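Sugar phosphate isomerase/epimerase (PDB 3L23) binds a magnesium ion in a xylose isomerase-like TIM barrel and probably acts as an isomerase or epimerase on sugar-type substrates. Local coordinates at residues 244-249 with 274-280; 40-44 with 289-293; 79-83 with 109-113; 125-131 with 161-167. One frame throughout, in Å; residues are numbered along the deposited sequence. Where two conformers were deposited one is given.

Contact 1: residues 244-249 with 274-280; sequences KDRAVF and VELEQMP. With MG (magnesium ion), chain B.
A salt bridge, K244 NZ to E277 OE2 at 2.7 Å in one of the two E277 conformers, holds these loops together. The ammonium comes in on the anti side of the carboxylate, 24° out of its plane. K244 runs extended, CG anti to its backbone N (chi1 -172°), which lays its methylenes along the backbone of E275 before a bend at chi4 (-56°) turns NZ to E277; NZ also donates to D245 O, and the ring of Y218 covers the lysine as a cation-pi partner. With an alanine here, the E277 carboxylate is likely to lose its countercharge and a gap to open beside E275. The close-packed part is largely apolar: F249 CZ meets V274 CG1 at 3.8 Å, the L276 methyl CD1 lies 3.4 Å from carbonyl oxygen A247 O, and CE of selenomethionine M279 rests on V248 CG2. Toward solvent the fit is looser. A247 CB meets P280 CD no closer than 4.0 Å, and a water bridges R246 O and Q278 O. E275 sends OE1 to the magnesium ion at 2.0 Å, with H165, D216 and H242 completing the protein ligands: the metal site at the C-terminal strand ends of a xylose isomerase-like TIM barrel.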
loop_
_atom_site.group_PDB
_atom_site.type_symbol
_atom_site.label_atom_id
_atom_site.label_comp_id
_atom_site.label_asym_id
_atom_site.label_seq_id
_atom_site.Cartn_x
_atom_site.Cartn_y
_atom_site.Cartn_z
ATOM N N LYS A 244 11.085 -0.572 0.978
ATOM C CA LYS A 244 11.350 -1.288 -0.254
ATOM C C LYS A 244 12.632 -0.760 -0.864
ATOM O O LYS A 244 12.927 0.433 -0.691
ATOM C CB LYS A 244 10.207 -1.042 -1.242
ATOM C CG LYS A 244 10.272 -1.861 -2.463
ATOM C CD LYS A 244 9.133 -1.637 -3.443
ATOM C CE LYS A 244 9.318 -2.533 -4.647
ATOM N NZ LYS A 244 10.648 -2.370 -5.366
ATOM N N ASP A 245 13.354 -1.616 -1.592
ATOM C CA ASP A 245 14.581 -1.260 -2.326
ATOM C C ASP A 245 14.355 -1.806 -3.751
ATOM O O ASP A 245 13.243 -2.250 -4.070
ATOM C CB ASP A 245 15.811 -1.886 -1.618
ATOM C CG ASP A 245 17.126 -1.163 -1.902
ATOM O OD1 ASP A 245 17.323 -0.570 -3.000
ATOM O OD2 ASP A 245 18.035 -1.259 -1.027
ATOM N N ARG A 246 15.370 -1.764 -4.605
ATOM C CA ARG A 246 15.295 -2.402 -5.921
ATOM C C ARG A 246 15.016 -3.894 -5.764
ATOM O O ARG A 246 14.158 -4.476 -6.476
ATOM C CB ARG A 246 16.587 -2.167 -6.671
ATOM C CG ARG A 246 16.772 -2.908 -7.981
ATOM C CD ARG A 246 15.653 -2.749 -8.966
ATOM N NE ARG A 246 15.372 -1.362 -9.335
ATOM C CZ ARG A 246 15.939 -0.670 -10.321
ATOM N NH1 ARG A 246 16.910 -1.163 -11.071
ATOM N NH2 ARG A 246 15.516 0.566 -10.539
ATOM N N ALA A 247 15.744 -4.506 -4.824
ATOM C CA ALA A 247 15.573 -5.925 -4.477
ATOM C C ALA A 247 15.886 -6.099 -2.998
ATOM O O ALA A 247 15.243 -5.470 -2.186
ATOM C CB ALA A 247 16.448 -6.819 -5.357
ATOM N N VAL A 248 16.856 -6.932 -2.616
ATOM C CA VAL A 248 17.157 -7.056 -1.200
ATOM C C VAL A 248 17.663 -5.722 -0.630
ATOM O O VAL A 248 18.515 -5.042 -1.237
ATOM C CB VAL A 248 18.177 -8.195 -0.933
ATOM C CG1 VAL A 248 18.610 -8.166 0.518
ATOM C CG2 VAL A 248 17.525 -9.524 -1.362
ATOM N N PHE A 249 17.139 -5.367 0.549
ATOM C CA PHE A 249 17.498 -4.118 1.203
ATOM C C PHE A 249 19.004 -3.934 1.306
ATOM O O PHE A 249 19.753 -4.853 1.710
ATOM C CB PHE A 249 16.930 -4.012 2.604
ATOM C CG PHE A 249 15.436 -4.024 2.705
ATOM C CD1 PHE A 249 14.591 -3.826 1.609
ATOM C CD2 PHE A 249 14.869 -4.216 3.927
ATOM C CE1 PHE A 249 13.230 -3.829 1.768
ATOM C CE2 PHE A 249 13.514 -4.197 4.109
ATOM C CZ PHE A 249 12.690 -3.967 3.058
ATOM N N VAL A 274 7.393 -4.306 4.836
ATOM C CA VAL A 274 8.397 -4.717 3.858
ATOM C C VAL A 274 7.759 -5.114 2.553
ATOM O O VAL A 274 6.760 -5.844 2.519
ATOM C CB VAL A 274 9.253 -5.937 4.401
ATOM C CG1 VAL A 274 10.040 -6.615 3.269
ATOM C CG2 VAL A 274 10.123 -5.467 5.562
ATOM N N GLU A 275 8.358 -4.663 1.453
ATOM C CA GLU A 275 7.939 -5.080 0.139
ATOM C C GLU A 275 9.125 -5.485 -0.710
ATOM O O GLU A 275 10.199 -4.861 -0.633
ATOM C CB GLU A 275 7.170 -3.959 -0.540
ATOM C CG GLU A 275 6.702 -4.391 -1.907
ATOM C CD GLU A 275 5.744 -3.422 -2.534
ATOM O OE1 GLU A 275 5.772 -2.238 -2.215
ATOM O OE2 GLU A 275 4.956 -3.859 -3.389
ATOM N N LEU A 276 8.946 -6.548 -1.502
ATOM C CA LEU A 276 9.987 -7.053 -2.394
ATOM C C LEU A 276 9.351 -7.418 -3.728
ATOM O O LEU A 276 8.427 -8.221 -3.757
ATOM C CB LEU A 276 10.661 -8.283 -1.758
ATOM C CG LEU A 276 11.786 -8.929 -2.520
ATOM C CD1 LEU A 276 12.973 -7.970 -2.531
ATOM C CD2 LEU A 276 12.115 -10.328 -1.970
ATOM N N GLU A 277 9.803 -6.832 -4.826
ATOM C CA GLU A 277 9.252 -7.226 -6.121
ATOM C C GLU A 277 9.998 -8.462 -6.627
ATOM O O GLU A 277 10.826 -9.024 -5.904
ATOM C CB GLU A 277 9.123 -6.026 -7.112
ATOM C CG GLU A 277 10.319 -5.359 -7.678
ATOM C CD GLU A 277 9.861 -4.081 -8.415
ATOM O OE1 GLU A 277 9.130 -4.197 -9.426
ATOM O OE2 GLU A 277 10.167 -2.974 -7.935
ATOM N N GLN A 278 9.647 -8.953 -7.811
ATOM C CA GLN A 278 10.234 -10.151 -8.352
ATOM C C GLN A 278 11.753 -10.112 -8.312
ATOM O O GLN A 278 12.373 -9.159 -8.769
ATOM C CB GLN A 278 9.771 -10.314 -9.793
ATOM C CG GLN A 278 10.457 -11.397 -10.544
ATOM C CD GLN A 278 10.238 -12.755 -9.959
ATOM O OE1 GLN A 278 9.098 -13.134 -9.674
ATOM N NE2 GLN A 278 11.328 -13.535 -9.817
HETATM N N MSE A 279 12.349 -11.133 -7.722
HETATM C CA MSE A 279 13.810 -11.190 -7.657
HETATM C C MSE A 279 14.402 -11.205 -9.067
HETATM O O MSE A 279 13.945 -11.951 -9.935
HETATM C CB MSE A 279 14.259 -12.386 -6.820
HETATM C CG MSE A 279 13.986 -12.241 -5.320
HETATM SE SE MSE A 279 14.996 -10.886 -4.432
HETATM C CE MSE A 279 16.643 -11.900 -4.210
ATOM N N PRO A 280 15.403 -10.350 -9.321
ATOM C CA PRO A 280 16.003 -10.286 -10.648
ATOM C C PRO A 280 17.079 -11.320 -10.928
ATOM O O PRO A 280 17.518 -11.450 -12.087
ATOM C CB PRO A 280 16.661 -8.897 -10.646
ATOM C CG PRO A 280 17.131 -8.717 -9.275
ATOM C CD PRO A 280 16.041 -9.396 -8.386
HETATM MG MG MG B . 4.611 -0.627 -2.342
HETATM O O HOH W 1 11.920 -4.809 -4.437
HETATM O O HOH W 2 12.609 -4.432 -1.772
HETATM O O HOH W 3 14.014 -6.618 -8.268
HETATM O O HOH W 4 2.899 -2.172 -2.870
HETATM O O HOH W 5 4.743 -0.692 -4.465
#

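Contact 2: residues 40-44 with 289-293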
loop_
_atom_site.group_PDB
_atom_site.type_symbol
_atom_site.label_atom_id
_atom_site.label_comp_id
_atom_site.label_asym_id
_atom_site.label_seq_id
_atom_site.Cartn_x
_atom_site.Cartn_y
_atom_site.Cartn_z
ATOM N N ASP A 40 8.730 -17.296 11.309
ATOM C CA ASP A 40 10.098 -17.719 11.638
ATOM C C ASP A 40 11.164 -16.805 11.047
ATOM O O ASP A 40 12.258 -16.708 11.606
ATOM C CB ASP A 40 10.343 -19.170 11.201
ATOM C CG ASP A 40 9.553 -20.186 12.026
ATOM O OD1 ASP A 40 9.086 -19.854 13.147
ATOM O OD2 ASP A 40 9.430 -21.359 11.568
HETATM N N MSE A 41 10.860 -16.168 9.924
HETATM C CA MSE A 41 11.767 -15.180 9.311
HETATM C C MSE A 41 11.830 -13.857 10.093
HETATM O O MSE A 41 12.699 -13.023 9.807
HETATM C CB MSE A 41 11.364 -14.907 7.837
HETATM C CG MSE A 41 11.576 -16.090 6.924
HETATM SE SE MSE A 41 11.319 -15.582 5.072
HETATM C CE MSE A 41 9.408 -15.369 5.038
ATOM N N GLY A 42 10.921 -13.658 11.042
ATOM C CA GLY A 42 10.954 -12.491 11.934
ATOM C C GLY A 42 9.852 -11.478 11.719
ATOM O O GLY A 42 9.916 -10.389 12.272
ATOM N N TYR A 43 8.838 -11.822 10.923
ATOM C CA TYR A 43 7.708 -10.941 10.683
ATOM C C TYR A 43 6.590 -11.182 11.686
ATOM O O TYR A 43 6.348 -12.293 12.074
ATOM C CB TYR A 43 7.161 -11.144 9.259
ATOM C CG TYR A 43 8.151 -10.756 8.204
ATOM C CD1 TYR A 43 8.327 -9.419 7.850
ATOM C CD2 TYR A 43 8.983 -11.698 7.599
ATOM C CE1 TYR A 43 9.266 -9.047 6.916
ATOM C CE2 TYR A 43 9.954 -11.297 6.636
ATOM C CZ TYR A 43 10.053 -9.964 6.286
ATOM O OH TYR A 43 10.986 -9.507 5.348
ATOM N N SER A 44 5.864 -10.125 12.050
ATOM C CA SER A 44 4.735 -10.260 12.969
ATOM C C SER A 44 3.397 -9.689 12.495
ATOM O O SER A 44 2.344 -10.055 13.030
ATOM C CB SER A 44 5.128 -9.574 14.279
ATOM O OG SER A 44 5.400 -8.208 13.985
ATOM N N VAL A 289 12.915 -12.268 0.829
ATOM C CA VAL A 289 12.178 -11.761 1.990
ATOM C C VAL A 289 12.918 -12.035 3.325
ATOM O O VAL A 289 12.947 -11.184 4.233
ATOM C CB VAL A 289 10.716 -12.296 1.987
ATOM C CG1 VAL A 289 10.025 -12.071 3.342
ATOM C CG2 VAL A 289 9.925 -11.614 0.843
ATOM N N LYS A 290 13.534 -13.193 3.436
ATOM C CA LYS A 290 14.395 -13.480 4.588
ATOM C C LYS A 290 15.524 -12.478 4.724
ATOM O O LYS A 290 15.748 -11.924 5.807
ATOM C CB LYS A 290 14.976 -14.879 4.440
ATOM C CG LYS A 290 15.995 -15.329 5.521
ATOM C CD LYS A 290 15.337 -15.474 6.891
ATOM C CE LYS A 290 16.149 -16.358 7.891
ATOM N NZ LYS A 290 17.557 -15.801 8.136
ATOM N N ASP A 291 16.201 -12.214 3.617
ATOM C CA ASP A 291 17.331 -11.311 3.609
ATOM C C ASP A 291 16.898 -9.885 4.004
ATOM O O ASP A 291 17.636 -9.168 4.703
ATOM C CB ASP A 291 18.009 -11.299 2.241
ATOM C CG ASP A 291 18.827 -12.553 1.955
ATOM O OD1 ASP A 291 19.071 -13.397 2.865
ATOM O OD2 ASP A 291 19.291 -12.680 0.806
ATOM N N CYS A 292 15.716 -9.474 3.542
ATOM C CA CYS A 292 15.151 -8.171 3.953
ATOM C C CYS A 292 14.908 -8.090 5.483
ATOM O O CYS A 292 15.217 -7.089 6.120
ATOM C CB CYS A 292 13.877 -7.845 3.199
ATOM S SG CYS A 292 14.159 -7.531 1.414
ATOM N N ALA A 293 14.337 -9.144 6.073
ATOM C CA ALA A 293 14.124 -9.197 7.512
ATOM C C ALA A 293 15.452 -9.118 8.228
ATOM O O ALA A 293 15.582 -8.385 9.196
ATOM C CB ALA A 293 13.390 -10.519 7.916
#
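Y43 reaches residues 289-293 of helix 285-298 with its hydroxyl, donating to V289 O at 2.8 Å. The carbonyl already accepts the helical bond from A293 N, and the two donors come from opposite faces of its plane, the tyrosine tilted 31° out of it. On the way, CE2 of the ring lies 3.4 Å from V289 CG1, a close fit, and 3.7 Å from A293 CB. Tyrosine suits the place because its ring packs against V289 and A293 while its OH finds an acceptor beyond them. The alanine is small enough for the loop to come close, and its CB sits 3.2 Å from M41 O.

Beside the tyrosine, selenomethionine M41 lies against the first turn of this segment. Its SE is 3.6 Å from K290 N, and the bend at chi3 (-72°) turns CE onto V289 CG1 at 3.8 Å. The aliphatic part of K290 flanks the M41 side chain, while its NZ turns away to a salt bridge with D294.

Further out, the backbone of the loop sets these groups. Helix 31-40 ends in a Schellman motif at G42, where the positive phi (110°) would jam a CB against the preceding carbonyl O. The turn sets M41 and Y43 both against helix 285-298. Behind them, L17 of strand 16-18 touches both Y43 and V289, and V274 meets Y43 and C292, so the contact joins the start and the end of the barrel. Chemically, a mainly apolar interface carries one buried hydroxyl, whose proton is spent on a carbonyl that helix bonding alone had not saturated.

Contact 3: residues 79-83 with 109-113; sequences HVNPV and YWKAT. With EDO (1,2-ethanediol), chain E.
This is a largely apolar loop-to-helix contact in the TIM barrel, where the segment following strand 74-79 folds back over the next helix of the barrel, 103-119. Y109 carries most of it. P82 CA stands over the centre of one face of the tyrosine ring, 3.6 Å from the centroid and 9° off its normal, a CH-pi contact; T113 OG1 lies over the opposite face, so the ring is clasped between loop and helix. A chi1 of 177° swings the ring out past the helix backbone to where V80 CB sits 3.3 Å from its OH. V83 CG2 adds a contact at CE1. Cut back to an alanine here, the helix is likely to leave a gap beneath P82 and no ring for V83 CG2 to meet.

W110 makes the second apolar surface: P82 CG lies by the NE1-CE2-CZ2 side of the indole, spanning both rings, 3.8 Å from NE1, and V80 CG2 presses on CZ3 at 3.4 Å. Beta-branched valine suits that position, since one methyl can meet the indole while both approach T113 CG2. Beyond the indole, A149, V152 and I153 of helix 136-155 continue the core. A 1,2-ethanediol, probably from the crystallisation liquor, lies near Y109 CE1 and donates to T113 OG1. That same threonine oxygen gives its own proton to Y109 O at 2.8 Å, approaching from above the carbonyl plane.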
loop_
_atom_site.group_PDB
_atom_site.type_symbol
_atom_site.label_atom_id
_atom_site.label_comp_id
_atom_site.label_asym_id
_atom_site.label_seq_id
_atom_site.Cartn_x
_atom_site.Cartn_y
_atom_site.Cartn_z
ATOM N N HIS A 79 -4.417 -4.186 0.850
ATOM C CA HIS A 79 -4.402 -3.508 -0.432
ATOM C C HIS A 79 -5.517 -4.000 -1.296
ATOM O O HIS A 79 -5.598 -5.167 -1.607
ATOM C CB HIS A 79 -3.101 -3.751 -1.194
ATOM C CG HIS A 79 -2.022 -2.808 -0.833
ATOM N ND1 HIS A 79 -0.931 -2.584 -1.643
ATOM C CD2 HIS A 79 -1.870 -2.009 0.242
ATOM C CE1 HIS A 79 -0.151 -1.686 -1.073
ATOM N NE2 HIS A 79 -0.692 -1.324 0.073
ATOM N N VAL A 80 -6.380 -3.087 -1.720
ATOM C CA VAL A 80 -7.493 -3.451 -2.542
ATOM C C VAL A 80 -7.703 -2.387 -3.621
ATOM O O VAL A 80 -7.405 -1.217 -3.408
ATOM C CB VAL A 80 -8.792 -3.584 -1.712
ATOM C CG1 VAL A 80 -8.644 -4.706 -0.655
ATOM C CG2 VAL A 80 -9.163 -2.231 -1.064
ATOM N N ASN A 81 -8.207 -2.790 -4.771
ATOM C CA ASN A 81 -8.497 -1.841 -5.837
ATOM C C ASN A 81 -9.940 -1.984 -6.328
ATOM O O ASN A 81 -10.364 -3.117 -6.591
ATOM C CB ASN A 81 -7.589 -2.112 -7.040
ATOM C CG ASN A 81 -6.182 -1.646 -6.839
ATOM O OD1 ASN A 81 -5.888 -0.429 -6.631
ATOM N ND2 ASN A 81 -5.281 -2.618 -6.880
ATOM N N PRO A 82 -10.694 -0.876 -6.454
ATOM C CA PRO A 82 -12.051 -0.965 -7.006
ATOM C C PRO A 82 -12.191 -1.702 -8.330
ATOM O O PRO A 82 -11.432 -1.464 -9.289
ATOM C CB PRO A 82 -12.456 0.509 -7.184
ATOM C CG PRO A 82 -11.702 1.202 -6.109
ATOM C CD PRO A 82 -10.400 0.498 -5.995
ATOM N N VAL A 83 -13.167 -2.601 -8.349
ATOM C CA VAL A 83 -13.504 -3.368 -9.538
ATOM C C VAL A 83 -15.001 -3.389 -9.712
ATOM O O VAL A 83 -15.755 -3.221 -8.753
ATOM C CB VAL A 83 -13.022 -4.857 -9.477
ATOM C CG1 VAL A 83 -11.488 -4.978 -9.539
ATOM C CG2 VAL A 83 -13.597 -5.562 -8.259
ATOM N N TYR A 109 -18.412 -0.923 -4.225
ATOM C CA TYR A 109 -17.216 -1.688 -3.965
ATOM C C TYR A 109 -16.696 -1.393 -2.577
ATOM O O TYR A 109 -16.382 -2.310 -1.825
ATOM C CB TYR A 109 -16.103 -1.355 -4.970
ATOM C CG TYR A 109 -14.838 -2.086 -4.656
ATOM C CD1 TYR A 109 -14.623 -3.375 -5.128
ATOM C CD2 TYR A 109 -13.873 -1.514 -3.858
ATOM C CE1 TYR A 109 -13.504 -4.072 -4.793
ATOM C CE2 TYR A 109 -12.769 -2.198 -3.546
ATOM C CZ TYR A 109 -12.569 -3.460 -4.028
ATOM O OH TYR A 109 -11.417 -4.122 -3.630
ATOM N N TRP A 110 -16.574 -0.117 -2.237
ATOM C CA TRP A 110 -15.995 0.232 -0.942
ATOM C C TRP A 110 -16.869 -0.271 0.221
ATOM O O TRP A 110 -16.338 -0.755 1.217
ATOM C CB TRP A 110 -15.708 1.742 -0.820
ATOM C CG TRP A 110 -14.486 2.118 -1.598
ATOM C CD1 TRP A 110 -14.417 2.973 -2.626
ATOM C CD2 TRP A 110 -13.154 1.603 -1.402
ATOM N NE1 TRP A 110 -13.138 3.040 -3.115
ATOM C CE2 TRP A 110 -12.332 2.207 -2.374
ATOM C CE3 TRP A 110 -12.587 0.693 -0.496
ATOM C CZ2 TRP A 110 -10.967 1.950 -2.451
ATOM C CZ3 TRP A 110 -11.256 0.414 -0.583
ATOM C CH2 TRP A 110 -10.450 1.044 -1.560
ATOM N N LYS A 111 -18.181 -0.155 0.091
ATOM C CA LYS A 111 -19.082 -0.641 1.148
ATOM C C LYS A 111 -18.868 -2.146 1.426
ATOM O O LYS A 111 -18.621 -2.537 2.568
ATOM C CB LYS A 111 -20.549 -0.368 0.813
ATOM C CG LYS A 111 -21.491 -0.867 1.907
ATOM C CD LYS A 111 -22.871 -0.314 1.774
ATOM C CE LYS A 111 -23.810 -0.846 2.901
ATOM N NZ LYS A 111 -25.166 -0.472 2.601
ATOM N N ALA A 112 -18.932 -2.959 0.378
ATOM C CA ALA A 112 -18.766 -4.422 0.508
ATOM C C ALA A 112 -17.378 -4.798 0.995
ATOM O O ALA A 112 -17.224 -5.663 1.850
ATOM C CB ALA A 112 -19.038 -5.076 -0.810
ATOM N N THR A 113 -16.354 -4.162 0.437
ATOM C CA THR A 113 -14.976 -4.436 0.813
ATOM C C THR A 113 -14.664 -4.009 2.256
ATOM O O THR A 113 -14.031 -4.766 3.004
ATOM C CB THR A 113 -14.054 -3.746 -0.204
ATOM O OG1 THR A 113 -14.417 -4.248 -1.502
ATOM C CG2 THR A 113 -12.552 -3.993 0.096
HETATM C C1 EDO E . -15.660 -6.925 -3.950
HETATM O O1 EDO E . -16.038 -6.660 -2.606
HETATM C C2 EDO E . -14.272 -7.525 -3.890
HETATM O O2 EDO E . -13.987 -8.331 -5.029
#

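Contact 4: residues 125-131 with 161-167; sequences LIQPMMP and GFGYHNH. With MG (magnesium ion), chain B.
I126 and G163 pair in parallel as neighbouring strands of the TIM barrel, the strands of a beta-alpha-beta unit whose crossover is helix 136-155. Three backbone bonds join them: G163 N to L125 O, Q127 N to G163 O, and H165 N to Q127 O, the last nearly straight (178°) at 2.9 Å. Glycine suits position 163, where a CB would clash with I126 CG1. At the entry to the pair a water accepts from L125 N and donates to G161 O.

On the outward side Q127 is fixed at its amide: NE2 donates to M129 O at 3.0 Å, with Y98 as a second partner, while OE1 lies in plane at the edge of the F162 ring, 3.6 Å from CZ. The hydroxyl of Y164 presses against M130 CA at 3.2 Å and is hydrogen-bonded to E170.

Beyond the strands P128 O serves the metal site. It takes the ND1 proton of H165 on a lone pair, in the imidazole plane, at 3.3 Å, and a water 2.8 Å from H167 ND1 probably donates to it. H165 has CG roughly opposite its backbone N (chi1 161°), which brings the imidazole beside P128; with ND1 engaged there, the ring is held in rotation. H167 packs one face over H165 CE1. On the far side of the H165 imidazole from ND1, NE2 binds the magnesium ion at 2.2 Å.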
loop_
_atom_site.group_PDB
_atom_site.type_symbol
_atom_site.label_atom_id
_atom_site.label_comp_id
_atom_site.label_asym_id
_atom_site.label_seq_id
_atom_site.Cartn_x
_atom_site.Cartn_y
_atom_site.Cartn_z
ATOM N N LEU A 125 -7.280 0.037 5.408
ATOM C CA LEU A 125 -7.775 -0.393 4.093
ATOM C C LEU A 125 -7.236 0.635 3.099
ATOM O O LEU A 125 -7.516 1.838 3.219
ATOM C CB LEU A 125 -9.303 -0.445 4.086
ATOM C CG LEU A 125 -9.935 -1.097 2.861
ATOM C CD1 LEU A 125 -9.444 -2.514 2.632
ATOM C CD2 LEU A 125 -11.485 -1.038 2.946
ATOM N N ILE A 126 -6.452 0.159 2.128
ATOM C CA ILE A 126 -5.605 1.027 1.293
ATOM C C ILE A 126 -5.737 0.682 -0.195
ATOM O O ILE A 126 -5.717 -0.482 -0.572
ATOM C CB ILE A 126 -4.126 0.918 1.721
ATOM C CG1 ILE A 126 -3.930 1.442 3.153
ATOM C CG2 ILE A 126 -3.194 1.647 0.744
ATOM C CD1 ILE A 126 -2.578 1.218 3.845
ATOM N N GLN A 127 -5.926 1.712 -1.022
ATOM C CA GLN A 127 -5.913 1.609 -2.489
ATOM C C GLN A 127 -4.487 1.871 -2.967
ATOM O O GLN A 127 -3.934 2.933 -2.671
ATOM C CB GLN A 127 -6.848 2.617 -3.127
ATOM C CG GLN A 127 -6.775 2.558 -4.632
ATOM C CD GLN A 127 -7.827 3.393 -5.265
ATOM O OE1 GLN A 127 -8.923 3.558 -4.697
ATOM N NE2 GLN A 127 -7.532 3.926 -6.460
ATOM N N PRO A 128 -3.863 0.890 -3.642
ATOM C CA PRO A 128 -2.455 1.056 -4.104
ATOM C C PRO A 128 -2.217 1.444 -5.546
ATOM O O PRO A 128 -1.069 1.718 -5.896
ATOM C CB PRO A 128 -1.888 -0.331 -3.861
ATOM C CG PRO A 128 -3.032 -1.223 -4.274
ATOM C CD PRO A 128 -4.308 -0.507 -3.827
HETATM N N MSE A 129 -3.240 1.479 -6.405
HETATM C CA MSE A 129 -3.065 1.814 -7.810
HETATM C C MSE A 129 -3.733 3.144 -8.169
HETATM O O MSE A 129 -4.843 3.396 -7.781
HETATM C CB MSE A 129 -3.629 0.712 -8.731
HETATM C CG MSE A 129 -3.311 0.900 -10.230
HETATM SE SE MSE A 129 -1.287 0.879 -10.548
HETATM C CE MSE A 129 -1.014 -0.496 -9.429
HETATM N N MSE A 130 -3.018 3.982 -8.920
HETATM C CA MSE A 130 -3.528 5.277 -9.323
HETATM C C MSE A 130 -4.588 5.155 -10.421
HETATM O O MSE A 130 -4.389 4.428 -11.428
HETATM C CB MSE A 130 -2.372 6.158 -9.851
HETATM C CG MSE A 130 -2.719 7.619 -9.857
HETATM SE SE MSE A 130 -1.339 8.724 -10.675
HETATM C CE MSE A 130 -1.613 8.362 -12.382
ATOM N N PRO A 131 -5.753 5.849 -10.246
ATOM C CA PRO A 131 -6.668 5.978 -11.373
ATOM C C PRO A 131 -6.040 6.762 -12.518
ATOM O O PRO A 131 -4.964 7.336 -12.386
ATOM C CB PRO A 131 -7.874 6.762 -10.799
ATOM C CG PRO A 131 -7.752 6.708 -9.358
ATOM C CD PRO A 131 -6.286 6.493 -9.029
ATOM N N GLY A 161 -10.460 5.308 7.833
ATOM C CA GLY A 161 -10.940 5.836 6.570
ATOM C C GLY A 161 -10.225 5.259 5.353
ATOM O O GLY A 161 -10.005 4.039 5.270
ATOM N N PHE A 162 -9.840 6.150 4.437
ATOM C CA PHE A 162 -9.270 5.777 3.143
ATOM C C PHE A 162 -7.764 6.014 3.134
ATOM O O PHE A 162 -7.303 7.143 3.371
ATOM C CB PHE A 162 -9.935 6.596 2.010
ATOM C CG PHE A 162 -9.392 6.298 0.647
ATOM C CD1 PHE A 162 -9.916 5.247 -0.116
ATOM C CD2 PHE A 162 -8.354 7.029 0.127
ATOM C CE1 PHE A 162 -9.428 4.983 -1.394
ATOM C CE2 PHE A 162 -7.848 6.729 -1.156
ATOM C CZ PHE A 162 -8.388 5.713 -1.888
ATOM N N GLY A 163 -6.989 4.960 2.889
ATOM C CA GLY A 163 -5.552 5.100 2.720
ATOM C C GLY A 163 -5.163 4.979 1.266
ATOM O O GLY A 163 -5.766 4.198 0.522
ATOM N N TYR A 164 -4.102 5.691 0.877
ATOM C CA TYR A 164 -3.612 5.686 -0.504
ATOM C C TYR A 164 -2.120 5.364 -0.570
ATOM O O TYR A 164 -1.309 6.050 0.075
ATOM C CB TYR A 164 -3.870 7.046 -1.197
ATOM C CG TYR A 164 -3.520 6.982 -2.680
ATOM C CD1 TYR A 164 -4.374 6.395 -3.593
ATOM C CD2 TYR A 164 -2.259 7.403 -3.129
ATOM C CE1 TYR A 164 -4.007 6.284 -4.933
ATOM C CE2 TYR A 164 -1.906 7.298 -4.448
ATOM C CZ TYR A 164 -2.789 6.729 -5.333
ATOM O OH TYR A 164 -2.468 6.618 -6.660
ATOM N N HIS A 165 -1.778 4.354 -1.384
ATOM C CA HIS A 165 -0.384 3.924 -1.639
ATOM C C HIS A 165 0.027 4.323 -3.049
ATOM O O HIS A 165 -0.660 4.057 -4.048
ATOM C CB HIS A 165 -0.237 2.398 -1.401
ATOM C CG HIS A 165 0.968 1.762 -2.046
ATOM N ND1 HIS A 165 1.048 1.547 -3.407
ATOM C CD2 HIS A 165 2.108 1.238 -1.521
ATOM C CE1 HIS A 165 2.189 0.942 -3.697
ATOM N NE2 HIS A 165 2.852 0.741 -2.568
ATOM N N ASN A 166 1.214 4.927 -3.156
ATOM C CA ASN A 166 1.720 5.431 -4.402
ATOM C C ASN A 166 2.755 4.521 -5.046
ATOM O O ASN A 166 3.425 3.745 -4.357
ATOM C CB ASN A 166 2.432 6.759 -4.188
ATOM C CG ASN A 166 3.660 6.617 -3.269
ATOM O OD1 ASN A 166 3.539 6.437 -2.031
ATOM N ND2 ASN A 166 4.865 6.718 -3.871
ATOM N N HIS A 167 2.845 4.624 -6.373
ATOM C CA HIS A 167 4.048 4.215 -7.107
ATOM C C HIS A 167 4.747 5.505 -7.566
ATOM O O HIS A 167 4.845 6.444 -6.775
ATOM C CB HIS A 167 3.759 3.239 -8.242
ATOM C CG HIS A 167 3.162 1.936 -7.785
ATOM N ND1 HIS A 167 1.833 1.808 -7.456
ATOM C CD2 HIS A 167 3.704 0.703 -7.632
ATOM C CE1 HIS A 167 1.574 0.557 -7.109
ATOM N NE2 HIS A 167 2.692 -0.142 -7.208
HETATM MG MG MG B . 4.611 -0.627 -2.342
HETATM O O HOH W 6 -7.929 2.677 6.285
HETATM O O HOH W 7 -0.202 3.781 -7.480
HETATM O O HOH W 5 4.743 -0.692 -4.465
HETATM O O HOH W 4 2.899 -2.172 -2.870
#

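All four contacts belong to one TIM barrel. Contact 2 spans the longest interval, joining residues 40-44 to helix 285-298 and so bringing the beginning of the barrel to its end; the other three are nested within it, in the chain order 3, 4, 1. Contacts 3 and 4 are neighbours, centres about 11 Å apart, linked by a probable hydrogen bond from V80 N to I126 O. Contacts 1 and 4, centres about 20 Å apart, bring loops distant in sequence to one magnesium ion, each giving one ligand. Contact 2, about 13 Å from contact 1 by centre, and contact 3, across the chain's centre from both, join loops to the barrel's outer helices.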